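Local coordinates for protein histidine kinase (Synechocystis sp., PDB 5DFY) that senses light through a GAF domain carrying phycocyanobilin and probably acts as a phosphorelay histidine kinase that phosphorylates a protein histidine from ATP, at residues V71-F76 / Q161-L166; L152-F157 / Q187-L192. All coordinates share one frame; numbering follows the deposited sequence.

Contact 1 of 2, residues V71-F76 / Q161-L166. With CYC (phycocyanobilin), chain B.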
loop_
_atom_site.group_PDB
_atom_site.type_symbol
_atom_site.label_atom_id
_atom_site.label_comp_id
_atom_site.label_asym_id
_atom_site.label_seq_id
_atom_site.Cartn_x
_atom_site.Cartn_y
_atom_site.Cartn_z
ATOM N N VAL A 71 -13.600 -12.678 -15.714
ATOM C CA VAL A 71 -12.840 -11.724 -14.898
ATOM C C VAL A 71 -11.416 -11.714 -15.425
ATOM O O VAL A 71 -10.852 -12.774 -15.721
ATOM C CB VAL A 71 -12.863 -12.091 -13.427
ATOM C CG1 VAL A 71 -11.976 -11.151 -12.609
ATOM C CG2 VAL A 71 -14.281 -12.108 -12.900
ATOM N N LEU A 72 -10.830 -10.521 -15.541
ATOM C CA LEU A 72 -9.469 -10.381 -16.036
ATOM C C LEU A 72 -8.637 -9.518 -15.097
ATOM O O LEU A 72 -9.124 -8.519 -14.530
ATOM C CB LEU A 72 -9.415 -9.770 -17.425
ATOM C CG LEU A 72 -10.099 -10.554 -18.556
ATOM C CD1 LEU A 72 -10.260 -9.701 -19.801
ATOM C CD2 LEU A 72 -9.296 -11.813 -18.838
ATOM N N VAL A 73 -7.381 -9.923 -14.960
ATOM C CA VAL A 73 -6.354 -9.123 -14.289
ATOM C C VAL A 73 -5.384 -8.618 -15.346
ATOM O O VAL A 73 -4.810 -9.411 -16.092
ATOM C CB VAL A 73 -5.608 -9.946 -13.230
ATOM C CG1 VAL A 73 -4.528 -9.073 -12.543
ATOM C CG2 VAL A 73 -6.569 -10.498 -12.180
ATOM N N TYR A 74 -5.194 -7.302 -15.390
ATOM C CA TYR A 74 -4.405 -6.618 -16.421
ATOM C C TYR A 74 -3.354 -5.802 -15.710
ATOM O O TYR A 74 -3.696 -4.976 -14.878
ATOM C CB TYR A 74 -5.305 -5.722 -17.256
ATOM C CG TYR A 74 -4.708 -4.908 -18.378
ATOM C CD1 TYR A 74 -4.543 -5.453 -19.647
ATOM C CD2 TYR A 74 -4.384 -3.568 -18.197
ATOM C CE1 TYR A 74 -4.048 -4.697 -20.684
ATOM C CE2 TYR A 74 -3.872 -2.801 -19.241
ATOM C CZ TYR A 74 -3.728 -3.371 -20.478
ATOM O OH TYR A 74 -3.227 -2.637 -21.531
ATOM N N ARG A 75 -2.093 -6.055 -16.030
ATOM C CA ARG A 75 -0.965 -5.411 -15.348
ATOM C C ARG A 75 -0.306 -4.412 -16.275
ATOM O O ARG A 75 0.041 -4.769 -17.402
ATOM C CB ARG A 75 0.047 -6.457 -14.911
ATOM C CG ARG A 75 1.222 -5.883 -14.140
ATOM C CD ARG A 75 2.220 -6.953 -13.785
ATOM N NE ARG A 75 2.778 -7.504 -15.008
ATOM C CZ ARG A 75 3.260 -8.734 -15.143
ATOM N NH1 ARG A 75 3.278 -9.573 -14.117
ATOM N NH2 ARG A 75 3.720 -9.118 -16.323
ATOM N N PHE A 76 -0.129 -3.176 -15.810
ATOM C CA PHE A 76 0.556 -2.159 -16.602
ATOM C C PHE A 76 2.059 -2.394 -16.725
ATOM O O PHE A 76 2.747 -2.803 -15.783
ATOM C CB PHE A 76 0.309 -0.792 -16.005
ATOM C CG PHE A 76 -1.086 -0.265 -16.224
ATOM C CD1 PHE A 76 -1.557 0.010 -17.502
ATOM C CD2 PHE A 76 -1.938 -0.049 -15.157
ATOM C CE1 PHE A 76 -2.842 0.507 -17.693
ATOM C CE2 PHE A 76 -3.210 0.454 -15.332
ATOM C CZ PHE A 76 -3.676 0.722 -16.609
ATOM N N GLN A 161 1.425 2.703 -6.080
ATOM C CA GLN A 161 1.419 2.662 -7.539
ATOM C C GLN A 161 0.170 2.059 -8.171
ATOM O O GLN A 161 -0.381 1.088 -7.682
ATOM C CB GLN A 161 2.622 1.886 -8.008
ATOM C CG GLN A 161 3.883 2.595 -7.553
ATOM C CD GLN A 161 5.137 1.861 -7.889
ATOM O OE1 GLN A 161 5.116 0.672 -8.204
ATOM N NE2 GLN A 161 6.263 2.570 -7.816
ATOM N N LEU A 162 -0.259 2.664 -9.267
ATOM C CA LEU A 162 -1.313 2.090 -10.111
ATOM C C LEU A 162 -0.693 0.948 -10.887
ATOM O O LEU A 162 0.003 1.147 -11.879
ATOM C CB LEU A 162 -1.915 3.127 -11.063
ATOM C CG LEU A 162 -2.954 2.564 -12.052
ATOM C CD1 LEU A 162 -4.140 1.981 -11.335
ATOM C CD2 LEU A 162 -3.393 3.668 -13.019
ATOM N N TRP A 163 -0.938 -0.263 -10.407
ATOM C CA TRP A 163 -0.268 -1.439 -10.902
ATOM C C TRP A 163 -1.009 -2.089 -12.070
ATOM O O TRP A 163 -0.396 -2.680 -12.954
ATOM C CB TRP A 163 -0.126 -2.414 -9.735
ATOM C CG TRP A 163 0.312 -3.806 -10.042
ATOM C CD1 TRP A 163 1.574 -4.312 -9.945
ATOM C CD2 TRP A 163 -0.525 -4.899 -10.444
ATOM N NE1 TRP A 163 1.576 -5.648 -10.268
ATOM C CE2 TRP A 163 0.302 -6.030 -10.585
ATOM C CE3 TRP A 163 -1.892 -5.032 -10.696
ATOM C CZ2 TRP A 163 -0.193 -7.276 -10.961
ATOM C CZ3 TRP A 163 -2.374 -6.264 -11.074
ATOM C CH2 TRP A 163 -1.529 -7.369 -11.215
ATOM N N GLY A 164 -2.322 -1.956 -12.069
ATOM C CA GLY A 164 -3.107 -2.654 -13.071
ATOM C C GLY A 164 -4.585 -2.409 -12.882
ATOM O O GLY A 164 -5.006 -1.521 -12.140
ATOM N N LEU A 165 -5.370 -3.241 -13.559
ATOM C CA LEU A 165 -6.818 -3.169 -13.575
ATOM C C LEU A 165 -7.395 -4.544 -13.273
ATOM O O LEU A 165 -6.808 -5.558 -13.629
ATOM C CB LEU A 165 -7.354 -2.696 -14.928
ATOM C CG LEU A 165 -6.779 -1.405 -15.494
ATOM C CD1 LEU A 165 -7.345 -1.129 -16.885
ATOM C CD2 LEU A 165 -7.092 -0.258 -14.591
ATOM N N LEU A 166 -8.555 -4.537 -12.647
ATOM C CA LEU A 166 -9.363 -5.732 -12.389
ATOM C C LEU A 166 -10.709 -5.527 -13.070
ATOM O O LEU A 166 -11.421 -4.582 -12.762
ATOM C CB LEU A 166 -9.531 -5.945 -10.881
ATOM C CG LEU A 166 -10.381 -7.146 -10.453
ATOM C CD1 LEU A 166 -9.801 -8.454 -10.931
ATOM C CD2 LEU A 166 -10.489 -7.161 -8.945
HETATM C CHA CYC B . -10.996 3.995 -23.108
HETATM N NA CYC B . -10.047 1.657 -22.816
HETATM C C1A CYC B . -10.726 2.891 -22.396
HETATM C C2A CYC B . -11.108 2.695 -20.957
HETATM C C3A CYC B . -10.676 1.384 -20.529
HETATM C C4A CYC B . -10.030 0.741 -21.685
HETATM C CMA CYC B . -10.864 0.830 -19.141
HETATM C CAA CYC B . -11.768 3.764 -20.105
HETATM C CBA CYC B . -10.560 4.631 -19.688
HETATM C CGA CYC B . -10.869 5.889 -18.876
HETATM O O1A CYC B . -12.047 6.308 -18.825
HETATM O O2A CYC B . -9.946 6.537 -18.272
HETATM C CHB CYC B . -9.348 -0.577 -21.801
HETATM N NB CYC B . -10.948 -1.940 -20.430
HETATM C C1B CYC B . -9.636 -1.641 -21.069
HETATM C C2B CYC B . -8.717 -2.747 -20.779
HETATM C C3B CYC B . -9.393 -3.702 -20.009
HETATM C C4B CYC B . -10.788 -3.264 -19.784
HETATM C CMB CYC B . -7.284 -2.788 -21.264
HETATM C CAB CYC B . -8.820 -5.011 -19.478
HETATM C CBB CYC B . -8.717 -4.959 -17.961
HETATM O OB CYC B . -11.679 -3.810 -19.179
HETATM N NC CYC B . -8.845 1.148 -27.284
HETATM C C1C CYC B . -8.575 0.181 -28.006
HETATM C C2C CYC B . -8.143 0.745 -29.572
HETATM C C3C CYC B . -7.780 1.987 -29.391
HETATM C C4C CYC B . -8.658 2.446 -28.112
HETATM C CMC CYC B . -7.085 -0.215 -30.228
HETATM C CAC CYC B . -7.990 3.029 -30.624
HETATM C CBC CYC B . -6.944 2.743 -31.677
HETATM O OC CYC B . -8.598 -0.994 -27.695
HETATM C CHD CYC B . -9.007 3.705 -27.812
HETATM N ND CYC B . -9.806 3.404 -25.380
HETATM C C1D CYC B . -9.726 4.093 -26.560
HETATM C C2D CYC B . -10.433 5.256 -26.456
HETATM C C3D CYC B . -10.950 5.310 -25.203
HETATM C C4D CYC B . -10.554 4.155 -24.534
HETATM C CMD CYC B . -10.554 6.274 -27.581
HETATM C CAD CYC B . -11.798 6.418 -24.633
HETATM C CBD CYC B . -13.267 6.047 -24.677
HETATM C CGD CYC B . -13.730 5.953 -26.120
HETATM O O1D CYC B . -14.011 4.840 -26.642
HETATM O O2D CYC B . -13.836 6.992 -26.829
HETATM O O HOH W 1 2.413 -2.752 -12.997
#

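Contact 2 of 2, residues L152-F157 / Q187-L192. With CYC (phycocyanobilin), chain B.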
loop_
_atom_site.group_PDB
_atom_site.type_symbol
_atom_site.label_atom_id
_atom_site.label_comp_id
_atom_site.label_asym_id
_atom_site.label_seq_id
_atom_site.Cartn_x
_atom_site.Cartn_y
_atom_site.Cartn_z
ATOM N N LEU A 152 -17.235 -3.864 -15.849
ATOM C CA LEU A 152 -16.980 -3.067 -14.667
ATOM C C LEU A 152 -15.475 -3.204 -14.399
ATOM O O LEU A 152 -15.007 -4.302 -14.078
ATOM C CB LEU A 152 -17.818 -3.569 -13.503
ATOM C CG LEU A 152 -17.531 -3.033 -12.102
ATOM C CD1 LEU A 152 -17.397 -1.555 -12.053
ATOM C CD2 LEU A 152 -18.602 -3.528 -11.162
ATOM N N THR A 153 -14.714 -2.120 -14.568
ATOM C CA THR A 153 -13.269 -2.209 -14.495
ATOM C C THR A 153 -12.784 -1.195 -13.466
ATOM O O THR A 153 -13.139 -0.024 -13.520
ATOM C CB THR A 153 -12.643 -2.011 -15.904
ATOM O OG1 THR A 153 -13.111 -3.077 -16.747
ATOM C CG2 THR A 153 -11.127 -2.047 -15.874
ATOM N N VAL A 154 -12.010 -1.691 -12.500
ATOM C CA VAL A 154 -11.556 -0.901 -11.345
ATOM C C VAL A 154 -10.037 -0.939 -11.245
ATOM O O VAL A 154 -9.388 -1.822 -11.795
ATOM C CB VAL A 154 -12.175 -1.400 -10.037
ATOM C CG1 VAL A 154 -13.669 -1.399 -10.117
ATOM C CG2 VAL A 154 -11.690 -2.793 -9.690
ATOM N N PRO A 155 -9.446 0.034 -10.532
ATOM C CA PRO A 155 -7.992 0.072 -10.431
ATOM C C PRO A 155 -7.424 -0.812 -9.339
ATOM O O PRO A 155 -8.072 -0.990 -8.308
ATOM C CB PRO A 155 -7.707 1.548 -10.100
ATOM C CG PRO A 155 -8.923 2.035 -9.457
ATOM C CD PRO A 155 -10.089 1.212 -9.921
ATOM N N VAL A 156 -6.235 -1.357 -9.580
ATOM C CA VAL A 156 -5.497 -2.115 -8.588
ATOM C C VAL A 156 -4.259 -1.313 -8.203
ATOM O O VAL A 156 -3.333 -1.179 -9.025
ATOM C CB VAL A 156 -5.079 -3.490 -9.124
ATOM C CG1 VAL A 156 -4.343 -4.250 -8.043
ATOM C CG2 VAL A 156 -6.290 -4.281 -9.602
ATOM N N PHE A 157 -4.240 -0.800 -6.974
ATOM C CA PHE A 157 -3.087 -0.088 -6.438
ATOM C C PHE A 157 -2.259 -1.010 -5.572
ATOM O O PHE A 157 -2.787 -1.713 -4.713
ATOM C CB PHE A 157 -3.506 1.144 -5.630
ATOM C CG PHE A 157 -3.756 2.347 -6.478
ATOM C CD1 PHE A 157 -4.932 2.464 -7.189
ATOM C CD2 PHE A 157 -2.797 3.348 -6.592
ATOM C CE1 PHE A 157 -5.170 3.549 -8.010
ATOM C CE2 PHE A 157 -3.031 4.445 -7.409
ATOM C CZ PHE A 157 -4.214 4.543 -8.111
ATOM N N GLN A 187 -13.217 -2.587 -3.591
ATOM C CA GLN A 187 -12.512 -3.093 -2.413
ATOM C C GLN A 187 -11.778 -4.417 -2.672
ATOM O O GLN A 187 -10.703 -4.644 -2.119
ATOM C CB GLN A 187 -13.467 -3.264 -1.236
ATOM C CG GLN A 187 -14.020 -1.944 -0.690
ATOM C CD GLN A 187 -12.929 -0.934 -0.398
ATOM O OE1 GLN A 187 -11.847 -1.275 0.094
ATOM N NE2 GLN A 187 -13.189 0.320 -0.741
ATOM N N ILE A 188 -12.365 -5.300 -3.475
ATOM C CA ILE A 188 -11.665 -6.534 -3.828
ATOM C C ILE A 188 -10.341 -6.187 -4.513
ATOM O O ILE A 188 -9.296 -6.812 -4.267
ATOM C CB ILE A 188 -12.545 -7.440 -4.735
ATOM C CG1 ILE A 188 -13.706 -7.975 -3.916
ATOM C CG2 ILE A 188 -11.726 -8.603 -5.318
ATOM C CD1 ILE A 188 -14.724 -8.725 -4.703
ATOM N N ALA A 189 -10.360 -5.169 -5.364
ATOM C CA ALA A 189 -9.131 -4.752 -6.020
ATOM C C ALA A 189 -8.135 -4.131 -5.024
ATOM O O ALA A 189 -6.950 -4.392 -5.106
ATOM C CB ALA A 189 -9.426 -3.767 -7.162
ATOM N N ASN A 190 -8.627 -3.334 -4.080
ATOM C CA ASN A 190 -7.749 -2.811 -3.025
ATOM C C ASN A 190 -7.049 -3.959 -2.289
ATOM O O ASN A 190 -5.852 -3.916 -2.032
ATOM C CB ASN A 190 -8.520 -1.994 -1.994
ATOM C CG ASN A 190 -8.952 -0.622 -2.495
ATOM O OD1 ASN A 190 -8.444 -0.096 -3.485
ATOM N ND2 ASN A 190 -9.906 -0.031 -1.782
ATOM N N GLN A 191 -7.807 -4.994 -1.969
ATOM C CA GLN A 191 -7.276 -6.143 -1.233
ATOM C C GLN A 191 -6.270 -6.913 -2.074
ATOM O O GLN A 191 -5.246 -7.376 -1.581
ATOM C CB GLN A 191 -8.404 -7.081 -0.801
ATOM C CG GLN A 191 -7.903 -8.349 -0.097
ATOM C CD GLN A 191 -7.034 -8.032 1.118
ATOM O OE1 GLN A 191 -5.814 -8.302 1.148
ATOM N NE2 GLN A 191 -7.659 -7.433 2.119
ATOM N N LEU A 192 -6.553 -7.042 -3.365
ATOM C CA LEU A 192 -5.622 -7.686 -4.285
ATOM C C LEU A 192 -4.289 -6.940 -4.303
ATOM O O LEU A 192 -3.215 -7.541 -4.268
ATOM C CB LEU A 192 -6.201 -7.753 -5.697
ATOM C CG LEU A 192 -5.231 -8.190 -6.791
ATOM C CD1 LEU A 192 -4.713 -9.610 -6.545
ATOM C CD2 LEU A 192 -5.957 -8.101 -8.131
HETATM C CHA CYC B . -10.996 3.995 -23.108
HETATM N NA CYC B . -10.047 1.657 -22.816
HETATM C C1A CYC B . -10.726 2.891 -22.396
HETATM C C2A CYC B . -11.108 2.695 -20.957
HETATM C C3A CYC B . -10.676 1.384 -20.529
HETATM C C4A CYC B . -10.030 0.741 -21.685
HETATM C CMA CYC B . -10.864 0.830 -19.141
HETATM C CAA CYC B . -11.768 3.764 -20.105
HETATM C CBA CYC B . -10.560 4.631 -19.688
HETATM C CGA CYC B . -10.869 5.889 -18.876
HETATM O O1A CYC B . -12.047 6.308 -18.825
HETATM O O2A CYC B . -9.946 6.537 -18.272
HETATM C CHB CYC B . -9.348 -0.577 -21.801
HETATM N NB CYC B . -10.948 -1.940 -20.430
HETATM C C1B CYC B . -9.636 -1.641 -21.069
HETATM C C2B CYC B . -8.717 -2.747 -20.779
HETATM C C3B CYC B . -9.393 -3.702 -20.009
HETATM C C4B CYC B . -10.788 -3.264 -19.784
HETATM C CMB CYC B . -7.284 -2.788 -21.264
HETATM C CAB CYC B . -8.820 -5.011 -19.478
HETATM C CBB CYC B . -8.717 -4.959 -17.961
HETATM O OB CYC B . -11.679 -3.810 -19.179
HETATM N NC CYC B . -8.845 1.148 -27.284
HETATM C C1C CYC B . -8.575 0.181 -28.006
HETATM C C2C CYC B . -8.143 0.745 -29.572
HETATM C C3C CYC B . -7.780 1.987 -29.391
HETATM C C4C CYC B . -8.658 2.446 -28.112
HETATM C CMC CYC B . -7.085 -0.215 -30.228
HETATM C CAC CYC B . -7.990 3.029 -30.624
HETATM C CBC CYC B . -6.944 2.743 -31.677
HETATM O OC CYC B . -8.598 -0.994 -27.695
HETATM C CHD CYC B . -9.007 3.705 -27.812
HETATM N ND CYC B . -9.806 3.404 -25.380
HETATM C C1D CYC B . -9.726 4.093 -26.560
HETATM C C2D CYC B . -10.433 5.256 -26.456
HETATM C C3D CYC B . -10.950 5.310 -25.203
HETATM C C4D CYC B . -10.554 4.155 -24.534
HETATM C CMD CYC B . -10.554 6.274 -27.581
HETATM C CAD CYC B . -11.798 6.418 -24.633
HETATM C CBD CYC B . -13.267 6.047 -24.677
HETATM C CGD CYC B . -13.730 5.953 -26.120
HETATM O O1D CYC B . -14.011 4.840 -26.642
HETATM O O2D CYC B . -13.836 6.992 -26.829
HETATM O O HOH W 2 -6.849 -0.670 -5.747
HETATM O O HOH W 3 -4.367 -1.546 -2.578
#

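Contact 1 of 2, residues V71-F76 / Q161-L166
With CG anti to the backbone N in both Arg75 (chi1 -177°) and Trp163 (chi1 169°), the arginine's aliphatic stem is laid over one face of the indole, a CH-pi contact in which Arg75 CG stands 4.0 Å from the centroid of the Trp163 six-membered ring. The guanidinium plane is turned almost perpendicular to the indole. Val73 comes from another side: its CG1 meets the indole edge at Trp163 CH2 (3.7 Å), while its CG2 packs on Leu166 CD1. Tyr74 and Leu165, a hydrogen-bonded antiparallel pair, exchange two backbone hydrogen bonds, the shorter from Leu165 N to Tyr74 O at 2.7 Å. Their side chains run alongside each other on the chromophore side, where methyl CMB of phycocyanobilin lies over one tyrosine face. Phe76 N then bonds Trp163 O (2.9 Å), and a water bridges that carbonyl to Phe76 O. Phe76 CD2 packs on Gly164 CA (3.5 Å), an atom that also has Tyr74 O only 3.0 Å away; Trp163 and Gly164 form a classic beta bulge opposite Val156. Both are inner strands of the antiparallel GAF sheet: strand 82-89 flanks 70-76, strand 150-158 flanks 161-170, and helix 50-66 covers Val71 and Val73.

Contact 2 of 2, residues L152-F157 / Q187-L192
Apolar packing joins the strand to the helix, and Ala189 is its centre. The methyl CB of Ala189 meets Val154 CG2 at 3.5 Å and also lies 4.0 Å from Val156 CG2. With chi1 -56°, Val154 puts CG1 anti to its carbonyl carbon and leaves CG2 between the backbone N and that carbon, turned to the helix. One turn further along, Leu192 brings CD2 against the same Val156 branch, 4.1 Å from CG2, the two side chains crossing at a slant. A methyl-on-carbonyl contact adds to this, Ala189 CB sitting 3.3 Å from Pro155 O, consistent with the close approach of helix and strand, whose segment axes are 6.6 Å apart at an angle of 21°.

No direct hydrogen bond crosses the interface; water does that work. One water donates to Pro155 O and Asn190 OD1 and accepts from Phe157 N, lying in the plane of the Phe157 ring at its edge. A second donates to both Phe157 O and Asn190 O. The Asn190 amide is steadied within the helix by ND2 bonding Gln187 OE1 (3.0 Å), approaching from above that carbonyl's plane.

The chromophore is held from the strand's other side, where Thr153 OG1 donates to phycocyanobilin OB at 2.9 Å. A valine in place of Thr153 would probably leave OB without this donor and that end of the bilin less firmly fixed. On the helix's outer side, Gln191 NE2 bonds Gln198 OE1 of the second subunit. The chemistry thus divides the strand: methyl groups and bridging water bind it to the helix, whereas a threonine hydroxyl serves the bilin carbonyl.

How the contacts relate
Contact 1 and contact 2 have centres about 8 Å apart and are joined through neighbouring strands of one sheet, 161-170 and 150-158. Two probable backbone hydrogen bonds stitch them together: Gly164 O to Val156 N at 2.8 Å and Trp163 N to Val156 O at 2.9 Å. Packing adds to this where Leu162 CD1 meets Pro155 CB at 3.8 Å. Both contacts reach the phycocyanobilin, which is covalently bound through Cys138. Contact 1 offers it a hydrocarbon surface, with Tyr74 CB 3.6 Å from bilin CBB, whereas contact 2 supplies a polar grip. Helix 179-203, which enters only contact 2, links this sheet, which lines one side of the bilin, to the second subunit.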